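Local coordinates for putative endonuclease/exonuclease/phosphatase family protein (Bacteroides vulgatus ATCC 8482, PDB 3G6S) that probably hydrolyses phosphodiester bonds as an endonuclease or exonuclease of the DNase I-like superfamily, its exact substrate being unestablished, at residues 23-35 and 50-62. Residues are numbered along the deposited sequence; the frame is centred on the assembly and turned at random.
Sequences WQYRKDRVCQFIK and NQFQDLRAGLPEY
W23, C31 and I34 meet D54, G58 and L59 in a helix-helix contact, where helices 27-35 and 50-58 pack together on one side of the mixed sheet that contains strands 41-45 and 81-84 in this DNase I-like fold. The axes of these short helical segments come within 9.8 Å and cross at -48°. At one end the indole of W23, four residues ahead of K27 and with CG anti to the backbone N (chi1 169°), reaches across to the second helix. Its NE1 gives D54 OD2 a nearly straight hydrogen bond of 2.8 Å, in the ring plane and onto the anti lone pair of the oxygen; ring and carboxylate are almost coplanar. A water bound to Q24 NE2 donates a second bond to OD2, and the aliphatic CD of K27 crosses 3.4 Å from D54 OD2. The methylene CG of Q51 sits over one face of the indole, 3.7 Å from the centre of the five-membered ring, a CH-pi contact that uses the apolar part of a polar residue. L55 CD2 touches CH2 of the ring. Midway, C31 SG lies 3.7 Å from CA of G58: the small thiol and bare glycine backbone let their CA atoms come within 5.7 Å. Beyond the helix end, L59 spreads its methyls, CD1 against I34 CD1 (3.6 Å) and CD2 against K35 CD. I34 CG2 also meets the ring of Y62, whose hydroxyl is hydrogen-bonded to L39 O. The folded chain of K35 brings NZ to a weak hydrogen bond with G58 O. Apolar side chains thus face the sheet, I34 and L55 reaching M44, L55 and L59 reaching F82, while D54 would polarise the indole N-H, its charge probably steadied by K27 NZ, 4.5 Å from D54 OD1 and beyond a salt bridge.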
ATOM      1  N   TRP A  23      -5.477  15.624   9.671  1.00 39.77           N
ATOM      2  CA  TRP A  23      -5.424  14.283  10.224  1.00 39.45           C
ATOM      3  C   TRP A  23      -6.149  14.138  11.560  1.00 43.78           C
ATOM      4  O   TRP A  23      -6.695  13.073  11.870  1.00 39.44           O
ATOM      5  CB  TRP A  23      -3.965  13.850  10.382  1.00 31.74           C
ATOM      6  CG  TRP A  23      -3.802  12.605  11.170  1.00 32.06           C
ATOM      7  CD1 TRP A  23      -3.342  12.504  12.442  1.00 25.35           C
ATOM      8  CD2 TRP A  23      -4.125  11.276  10.747  1.00 28.20           C
ATOM      9  NE1 TRP A  23      -3.358  11.188  12.847  1.00 32.34           N
ATOM     10  CE2 TRP A  23      -3.835  10.416  11.825  1.00 32.67           C
ATOM     11  CE3 TRP A  23      -4.635  10.732   9.563  1.00 31.85           C
ATOM     12  CZ2 TRP A  23      -4.034   9.030  11.752  1.00 36.77           C
ATOM     13  CZ3 TRP A  23      -4.834   9.351   9.489  1.00 28.69           C
ATOM     14  CH2 TRP A  23      -4.534   8.519  10.580  1.00 33.46           C
ATOM     15  N   GLN A  24      -6.158  15.200  12.355  1.00 41.97           N
ATOM     16  CA  GLN A  24      -6.823  15.144  13.652  1.00 46.07           C
ATOM     17  C   GLN A  24      -8.322  14.854  13.526  1.00 44.28           C
ATOM     18  O   GLN A  24      -8.901  14.205  14.396  1.00 39.28           O
ATOM     19  CB  GLN A  24      -6.602  16.450  14.424  1.00 52.03           C
ATOM     20  CG  GLN A  24      -5.131  16.743  14.761  1.00 75.07           C
ATOM     21  CD  GLN A  24      -4.428  15.573  15.448  1.00 84.84           C
ATOM     22  OE1 GLN A  24      -4.944  15.005  16.415  1.00 92.92           O
ATOM     23  NE2 GLN A  24      -3.241  15.219  14.959  1.00 82.69           N
ATOM     24  N   TYR A  25      -8.943  15.312  12.440  1.00 37.27           N
ATOM     25  CA  TYR A  25     -10.374  15.096  12.236  1.00 40.54           C
ATOM     26  C   TYR A  25     -10.687  13.816  11.460  1.00 38.05           C
ATOM     27  O   TYR A  25     -11.850  13.502  11.217  1.00 40.11           O
ATOM     28  CB  TYR A  25     -10.993  16.294  11.497  1.00 43.40           C
ATOM     29  CG  TYR A  25     -10.662  17.636  12.109  1.00 39.70           C
ATOM     30  CD1 TYR A  25     -11.024  17.935  13.423  1.00 48.56           C
ATOM     31  CD2 TYR A  25      -9.948  18.593  11.388  1.00 40.93           C
ATOM     32  CE1 TYR A  25     -10.676  19.153  14.011  1.00 57.23           C
ATOM     33  CE2 TYR A  25      -9.595  19.814  11.963  1.00 53.39           C
ATOM     34  CZ  TYR A  25      -9.958  20.087  13.275  1.00 55.16           C
ATOM     35  OH  TYR A  25      -9.574  21.275  13.858  1.00 51.84           O
ATOM     36  N   ARG A  26      -9.652  13.070  11.087  1.00 37.60           N
ATOM     37  CA  ARG A  26      -9.843  11.850  10.320  1.00 30.14           C
ATOM     38  C   ARG A  26      -9.351  10.613  11.052  1.00 33.53           C
ATOM     39  O   ARG A  26      -9.755   9.494  10.727  1.00 28.37           O
ATOM     40  CB  ARG A  26      -9.137  11.995   8.973  1.00 32.48           C
ATOM     41  CG  ARG A  26      -9.609  13.233   8.228  1.00 36.08           C
ATOM     42  CD  ARG A  26      -9.046  13.347   6.822  1.00 33.11           C
ATOM     43  NE  ARG A  26      -7.653  13.797   6.780  1.00 33.75           N
ATOM     44  CZ  ARG A  26      -6.597  12.990   6.774  1.00 33.53           C
ATOM     45  NH1 ARG A  26      -6.763  11.672   6.818  1.00 30.03           N
ATOM     46  NH2 ARG A  26      -5.377  13.500   6.687  1.00 25.28           N
ATOM     47  N   LYS A  27      -8.487  10.834  12.044  1.00 32.95           N
ATOM     48  CA  LYS A  27      -7.902   9.770  12.864  1.00 33.07           C
ATOM     49  C   LYS A  27      -8.882   8.648  13.194  1.00 33.87           C
ATOM     50  O   LYS A  27      -8.661   7.503  12.824  1.00 34.95           O
ATOM     51  CB  LYS A  27      -7.390  10.326  14.198  1.00 31.61           C
ATOM     52  CG  LYS A  27      -6.297  11.381  14.125  1.00 56.52           C
ATOM     53  CD  LYS A  27      -5.621  11.566  15.502  1.00 55.00           C
ATOM     54  CE  LYS A  27      -6.627  11.818  16.628  1.00 43.66           C
ATOM     55  NZ  LYS A  27      -5.995  11.667  17.962  1.00 42.78           N
ATOM     56  N   ASP A  28      -9.950   8.987  13.915  1.00 30.11           N
ATOM     57  CA  ASP A  28     -10.938   8.005  14.319  1.00 31.40           C
ATOM     58  C   ASP A  28     -11.672   7.375  13.157  1.00 37.35           C
ATOM     59  O   ASP A  28     -11.903   6.160  13.154  1.00 38.95           O
ATOM     60  CB  ASP A  28     -11.932   8.629  15.289  1.00 45.54           C
ATOM     61  CG  ASP A  28     -11.355   8.781  16.689  1.00 62.97           C
ATOM     62  OD1 ASP A  28     -10.233   9.331  16.814  1.00 68.42           O
ATOM     63  OD2 ASP A  28     -12.016   8.354  17.665  1.00 68.47           O
ATOM     64  N   ARG A  29     -12.040   8.188  12.169  1.00 36.43           N
ATOM     65  CA  ARG A  29     -12.751   7.682  11.000  1.00 26.85           C
ATOM     66  C   ARG A  29     -11.929   6.601  10.291  1.00 27.71           C
ATOM     67  O   ARG A  29     -12.473   5.574   9.893  1.00 27.06           O
ATOM     68  CB  ARG A  29     -13.058   8.831  10.028  1.00 36.22           C
ATOM     69  CG  ARG A  29     -14.044   9.858  10.557  1.00 44.01           C
ATOM     70  CD  ARG A  29     -14.745  10.594   9.420  1.00 47.90           C
ATOM     71  NE  ARG A  29     -13.965  11.696   8.863  1.00 55.08           N
ATOM     72  CZ  ARG A  29     -14.023  12.953   9.299  1.00 53.92           C
ATOM     73  NH1 ARG A  29     -14.830  13.271  10.307  1.00 49.86           N
ATOM     74  NH2 ARG A  29     -13.284  13.894   8.719  1.00 43.86           N
ATOM     75  N   VAL A  30     -10.621   6.833  10.145  1.00 30.69           N
ATOM     76  CA  VAL A  30      -9.734   5.873   9.484  1.00 28.52           C
ATOM     77  C   VAL A  30      -9.591   4.562  10.272  1.00 30.64           C
ATOM     78  O   VAL A  30      -9.709   3.473   9.699  1.00 27.26           O
ATOM     79  CB  VAL A  30      -8.324   6.474   9.237  1.00 31.06           C
ATOM     80  CG1 VAL A  30      -7.423   5.432   8.584  1.00 27.87           C
ATOM     81  CG2 VAL A  30      -8.433   7.696   8.330  1.00 22.98           C
ATOM     82  N   CYS A  31      -9.339   4.665  11.575  1.00 19.41           N
ATOM     83  CA  CYS A  31      -9.216   3.477  12.425  1.00 31.41           C
ATOM     84  C   CYS A  31     -10.513   2.669  12.383  1.00 33.26           C
ATOM     85  O   CYS A  31     -10.494   1.440  12.252  1.00 36.11           O
ATOM     86  CB  CYS A  31      -8.953   3.854  13.888  1.00 24.73           C
ATOM     87  SG  CYS A  31      -7.389   4.690  14.210  1.00 48.23           S
ATOM     88  N   GLN A  32     -11.639   3.367  12.507  1.00 27.29           N
ATOM     89  CA  GLN A  32     -12.934   2.714  12.509  1.00 30.75           C
ATOM     90  C   GLN A  32     -13.164   1.934  11.226  1.00 30.07           C
ATOM     91  O   GLN A  32     -13.613   0.792  11.257  1.00 26.81           O
ATOM     92  CB  GLN A  32     -14.053   3.743  12.718  1.00 31.92           C
ATOM     93  CG  GLN A  32     -15.330   3.134  13.290  1.00 27.13           C
ATOM     94  CD  GLN A  32     -15.067   2.352  14.579  1.00 46.78           C
ATOM     95  OE1 GLN A  32     -14.586   2.909  15.575  1.00 42.59           O
ATOM     96  NE2 GLN A  32     -15.375   1.055  14.563  1.00 42.64           N
ATOM     97  N   PHE A  33     -12.849   2.551  10.095  1.00 33.70           N
ATOM     98  CA  PHE A  33     -13.024   1.898   8.796  1.00 35.79           C
ATOM     99  C   PHE A  33     -12.279   0.555   8.783  1.00 30.08           C
ATOM    100  O   PHE A  33     -12.838  -0.480   8.410  1.00 34.70           O
ATOM    101  CB  PHE A  33     -12.483   2.808   7.692  1.00 34.54           C
ATOM    102  CG  PHE A  33     -12.658   2.258   6.317  1.00 34.99           C
ATOM    103  CD1 PHE A  33     -13.831   2.475   5.613  1.00 37.54           C
ATOM    104  CD2 PHE A  33     -11.642   1.521   5.719  1.00 40.76           C
ATOM    105  CE1 PHE A  33     -13.991   1.967   4.327  1.00 43.42           C
ATOM    106  CE2 PHE A  33     -11.790   1.008   4.432  1.00 42.43           C
ATOM    107  CZ  PHE A  33     -12.969   1.232   3.736  1.00 43.85           C
ATOM    108  N   ILE A  34     -11.018   0.587   9.209  1.00 28.50           N
ATOM    109  CA  ILE A  34     -10.176  -0.603   9.265  1.00 23.76           C
ATOM    110  C   ILE A  34     -10.798  -1.714  10.109  1.00 26.67           C
ATOM    111  O   ILE A  34     -10.942  -2.844   9.635  1.00 30.00           O
ATOM    112  CB  ILE A  34      -8.778  -0.252   9.819  1.00 20.81           C
ATOM    113  CG1 ILE A  34      -8.103   0.762   8.885  1.00 23.29           C
ATOM    114  CG2 ILE A  34      -7.925  -1.510   9.955  1.00 15.09           C
ATOM    115  CD1 ILE A  34      -6.753   1.266   9.380  1.00 20.70           C
ATOM    116  N   LYS A  35     -11.167  -1.412  11.353  1.00 29.39           N
ATOM    117  CA  LYS A  35     -11.779  -2.434  12.205  1.00 27.26           C
ATOM    118  C   LYS A  35     -13.139  -2.885  11.666  1.00 25.34           C
ATOM    119  O   LYS A  35     -13.454  -4.067  11.708  1.00 28.09           O
ATOM    120  CB  LYS A  35     -11.941  -1.926  13.649  1.00 28.21           C
ATOM    121  CG  LYS A  35     -10.635  -1.777  14.422  1.00 28.67           C
ATOM    122  CD  LYS A  35     -10.294  -0.311  14.701  1.00 33.85           C
ATOM    123  CE  LYS A  35     -11.020   0.226  15.928  1.00 27.79           C
ATOM    124  NZ  LYS A  35     -10.642  -0.524  17.164  1.00 35.56           N
ATOM    125  N   ASN A  50       3.797  10.738  13.968  1.00 31.45           N
ATOM    126  CA  ASN A  50       2.717  10.938  14.913  1.00 32.61           C
ATOM    127  C   ASN A  50       1.491  10.178  14.428  1.00 31.59           C
ATOM    128  O   ASN A  50       0.739   9.639  15.237  1.00 30.09           O
ATOM    129  CB  ASN A  50       2.412  12.422  15.051  1.00 26.61           C
ATOM    130  CG  ASN A  50       1.991  13.039  13.753  1.00 39.68           C
ATOM    131  OD1 ASN A  50       0.818  12.985  13.386  1.00 48.05           O
ATOM    132  ND2 ASN A  50       2.946  13.623  13.034  1.00 41.23           N
ATOM    133  N   GLN A  51       1.297  10.121  13.108  1.00 30.18           N
ATOM    134  CA  GLN A  51       0.152   9.402  12.540  1.00 31.00           C
ATOM    135  C   GLN A  51       0.356   7.892  12.708  1.00 34.84           C
ATOM    136  O   GLN A  51      -0.596   7.144  12.943  1.00 32.59           O
ATOM    137  CB  GLN A  51      -0.024   9.711  11.051  1.00 31.24           C
ATOM    138  CG  GLN A  51      -0.167  11.176  10.724  1.00 26.89           C
ATOM    139  CD  GLN A  51      -0.328  11.421   9.245  1.00 23.23           C
ATOM    140  OE1 GLN A  51      -1.438  11.408   8.725  1.00 28.47           O
ATOM    141  NE2 GLN A  51       0.784  11.626   8.552  1.00 25.36           N
ATOM    142  N   PHE A  52       1.597   7.443  12.580  1.00 29.61           N
ATOM    143  CA  PHE A  52       1.884   6.039  12.753  1.00 29.53           C
ATOM    144  C   PHE A  52       1.490   5.667  14.177  1.00 31.84           C
ATOM    145  O   PHE A  52       0.840   4.646  14.402  1.00 37.90           O
ATOM    146  CB  PHE A  52       3.364   5.781  12.541  1.00 33.82           C
ATOM    147  CG  PHE A  52       3.739   4.339  12.647  1.00 35.24           C
ATOM    148  CD1 PHE A  52       3.449   3.454  11.616  1.00 43.82           C
ATOM    149  CD2 PHE A  52       4.391   3.864  13.773  1.00 41.44           C
ATOM    150  CE1 PHE A  52       3.810   2.109  11.704  1.00 46.22           C
ATOM    151  CE2 PHE A  52       4.755   2.523  13.872  1.00 53.82           C
ATOM    152  CZ  PHE A  52       4.465   1.643  12.832  1.00 48.43           C
ATOM    153  N   GLN A  53       1.878   6.503  15.138  1.00 32.81           N
ATOM    154  CA  GLN A  53       1.557   6.252  16.547  1.00 35.63           C
ATOM    155  C   GLN A  53       0.051   6.252  16.816  1.00 34.84           C
ATOM    156  O   GLN A  53      -0.431   5.477  17.641  1.00 32.71           O
ATOM    157  CB  GLN A  53       2.233   7.290  17.454  1.00 31.62           C
ATOM    158  CG  GLN A  53       3.732   7.074  17.652  1.00 43.71           C
ATOM    159  CD  GLN A  53       4.062   5.684  18.211  1.00 61.04           C
ATOM    160  OE1 GLN A  53       3.993   4.676  17.497  1.00 58.73           O
ATOM    161  NE2 GLN A  53       4.417   5.629  19.494  1.00 56.17           N
ATOM    162  N   ASP A  54      -0.694   7.122  16.135  1.00 30.10           N
ATOM    163  CA  ASP A  54      -2.134   7.158  16.335  1.00 32.26           C
ATOM    164  C   ASP A  54      -2.756   5.863  15.835  1.00 37.88           C
ATOM    165  O   ASP A  54      -3.696   5.347  16.440  1.00 35.34           O
ATOM    166  CB  ASP A  54      -2.774   8.332  15.596  1.00 38.17           C
ATOM    167  CG  ASP A  54      -2.345   9.668  16.144  1.00 45.52           C
ATOM    168  OD1 ASP A  54      -2.023   9.747  17.354  1.00 46.03           O
ATOM    169  OD2 ASP A  54      -2.339  10.648  15.366  1.00 46.35           O
ATOM    170  N   LEU A  55      -2.240   5.341  14.723  1.00 37.90           N
ATOM    171  CA  LEU A  55      -2.774   4.100  14.172  1.00 34.54           C
ATOM    172  C   LEU A  55      -2.592   2.967  15.178  1.00 39.08           C
ATOM    173  O   LEU A  55      -3.524   2.203  15.437  1.00 39.17           O
ATOM    174  CB  LEU A  55      -2.085   3.728  12.851  1.00 37.90           C
ATOM    175  CG  LEU A  55      -2.646   4.239  11.512  1.00 37.22           C
ATOM    176  CD1 LEU A  55      -4.155   4.461  11.598  1.00 27.28           C
ATOM    177  CD2 LEU A  55      -1.956   5.531  11.135  1.00 45.92           C
ATOM    178  N   ARG A  56      -1.393   2.860  15.746  1.00 27.24           N
ATOM    179  CA  ARG A  56      -1.127   1.818  16.721  1.00 29.34           C
ATOM    180  C   ARG A  56      -2.088   1.946  17.905  1.00 33.57           C
ATOM    181  O   ARG A  56      -2.582   0.944  18.431  1.00 33.27           O
ATOM    182  CB  ARG A  56       0.325   1.893  17.206  1.00 23.51           C
ATOM    183  CG  ARG A  56       1.353   1.585  16.120  1.00 35.74           C
ATOM    184  CD  ARG A  56       2.782   1.631  16.643  1.00 37.03           C
ATOM    185  NE  ARG A  56       2.939   0.891  17.888  1.00 53.84           N
ATOM    186  CZ  ARG A  56       2.640  -0.396  18.046  1.00 65.18           C
ATOM    187  NH1 ARG A  56       2.166  -1.106  17.033  1.00 70.35           N
ATOM    188  NH2 ARG A  56       2.806  -0.973  19.230  1.00 71.49           N
ATOM    189  N   ALA A  57      -2.368   3.180  18.315  1.00 27.77           N
ATOM    190  CA  ALA A  57      -3.266   3.406  19.442  1.00 25.75           C
ATOM    191  C   ALA A  57      -4.714   3.083  19.097  1.00 29.03           C
ATOM    192  O   ALA A  57      -5.448   2.537  19.923  1.00 28.95           O
ATOM    193  CB  ALA A  57      -3.151   4.842  19.912  1.00 26.22           C
ATOM    194  N   GLY A  58      -5.118   3.415  17.875  1.00 26.43           N
ATOM    195  CA  GLY A  58      -6.482   3.162  17.448  1.00 20.55           C
ATOM    196  C   GLY A  58      -6.727   1.749  16.967  1.00 24.48           C
ATOM    197  O   GLY A  58      -7.871   1.304  16.904  1.00 37.67           O
ATOM    198  N   LEU A  59      -5.663   1.033  16.620  1.00 32.49           N
ATOM    199  CA  LEU A  59      -5.802  -0.349  16.148  1.00 38.81           C
ATOM    200  C   LEU A  59      -5.020  -1.264  17.092  1.00 42.56           C
ATOM    201  O   LEU A  59      -4.011  -1.867  16.702  1.00 45.67           O
ATOM    202  CB  LEU A  59      -5.254  -0.475  14.716  1.00 43.98           C
ATOM    203  CG  LEU A  59      -5.774   0.499  13.642  1.00 39.90           C
ATOM    204  CD1 LEU A  59      -4.956   0.330  12.375  1.00 36.92           C
ATOM    205  CD2 LEU A  59      -7.244   0.259  13.370  1.00 36.49           C
ATOM    206  N   PRO A  60      -5.481  -1.383  18.346  1.00 41.48           N
ATOM    207  CA  PRO A  60      -4.799  -2.229  19.326  1.00 37.74           C
ATOM    208  C   PRO A  60      -4.624  -3.692  18.912  1.00 41.68           C
ATOM    209  O   PRO A  60      -3.670  -4.349  19.338  1.00 38.51           O
ATOM    210  CB  PRO A  60      -5.664  -2.067  20.570  1.00 29.22           C
ATOM    211  CG  PRO A  60      -7.021  -1.848  20.010  1.00 30.18           C
ATOM    212  CD  PRO A  60      -6.750  -0.868  18.893  1.00 40.61           C
ATOM    213  N   GLU A  61      -5.539  -4.202  18.089  1.00 36.70           N
ATOM    214  CA  GLU A  61      -5.468  -5.593  17.644  1.00 30.54           C
ATOM    215  C   GLU A  61      -4.517  -5.812  16.481  1.00 29.40           C
ATOM    216  O   GLU A  61      -4.388  -6.929  15.967  1.00 26.99           O
ATOM    217  CB  GLU A  61      -6.847  -6.091  17.251  1.00 33.16           C
ATOM    218  CG  GLU A  61      -7.539  -6.866  18.341  1.00 50.81           C
ATOM    219  CD  GLU A  61      -8.905  -7.342  17.905  1.00 66.80           C
ATOM    220  OE1 GLU A  61      -9.803  -6.488  17.712  1.00 72.99           O
ATOM    221  OE2 GLU A  61      -9.080  -8.570  17.742  1.00 77.06           O
ATOM    222  N   TYR A  62      -3.838  -4.745  16.086  1.00 23.34           N
ATOM    223  CA  TYR A  62      -2.903  -4.795  14.978  1.00 22.81           C
ATOM    224  C   TYR A  62      -1.490  -4.451  15.408  1.00 23.15           C
ATOM    225  O   TYR A  62      -1.205  -4.250  16.586  1.00 25.12           O
ATOM    226  CB  TYR A  62      -3.325  -3.806  13.894  1.00 21.90           C
ATOM    227  CG  TYR A  62      -4.608  -4.146  13.182  1.00 19.49           C
ATOM    228  CD1 TYR A  62      -5.835  -4.059  13.836  1.00 10.31           C
ATOM    229  CD2 TYR A  62      -4.592  -4.533  11.837  1.00 23.95           C
ATOM    230  CE1 TYR A  62      -7.021  -4.351  13.176  1.00 24.39           C
ATOM    231  CE2 TYR A  62      -5.770  -4.824  11.155  1.00 24.38           C
ATOM    232  CZ  TYR A  62      -6.985  -4.731  11.831  1.00 30.24           C
ATOM    233  OH  TYR A  62      -8.158  -5.000  11.163  1.00 31.12           O
TER
HETATM  234  O   HOH W   1      -1.200  13.230  15.680  1.00 40.68           O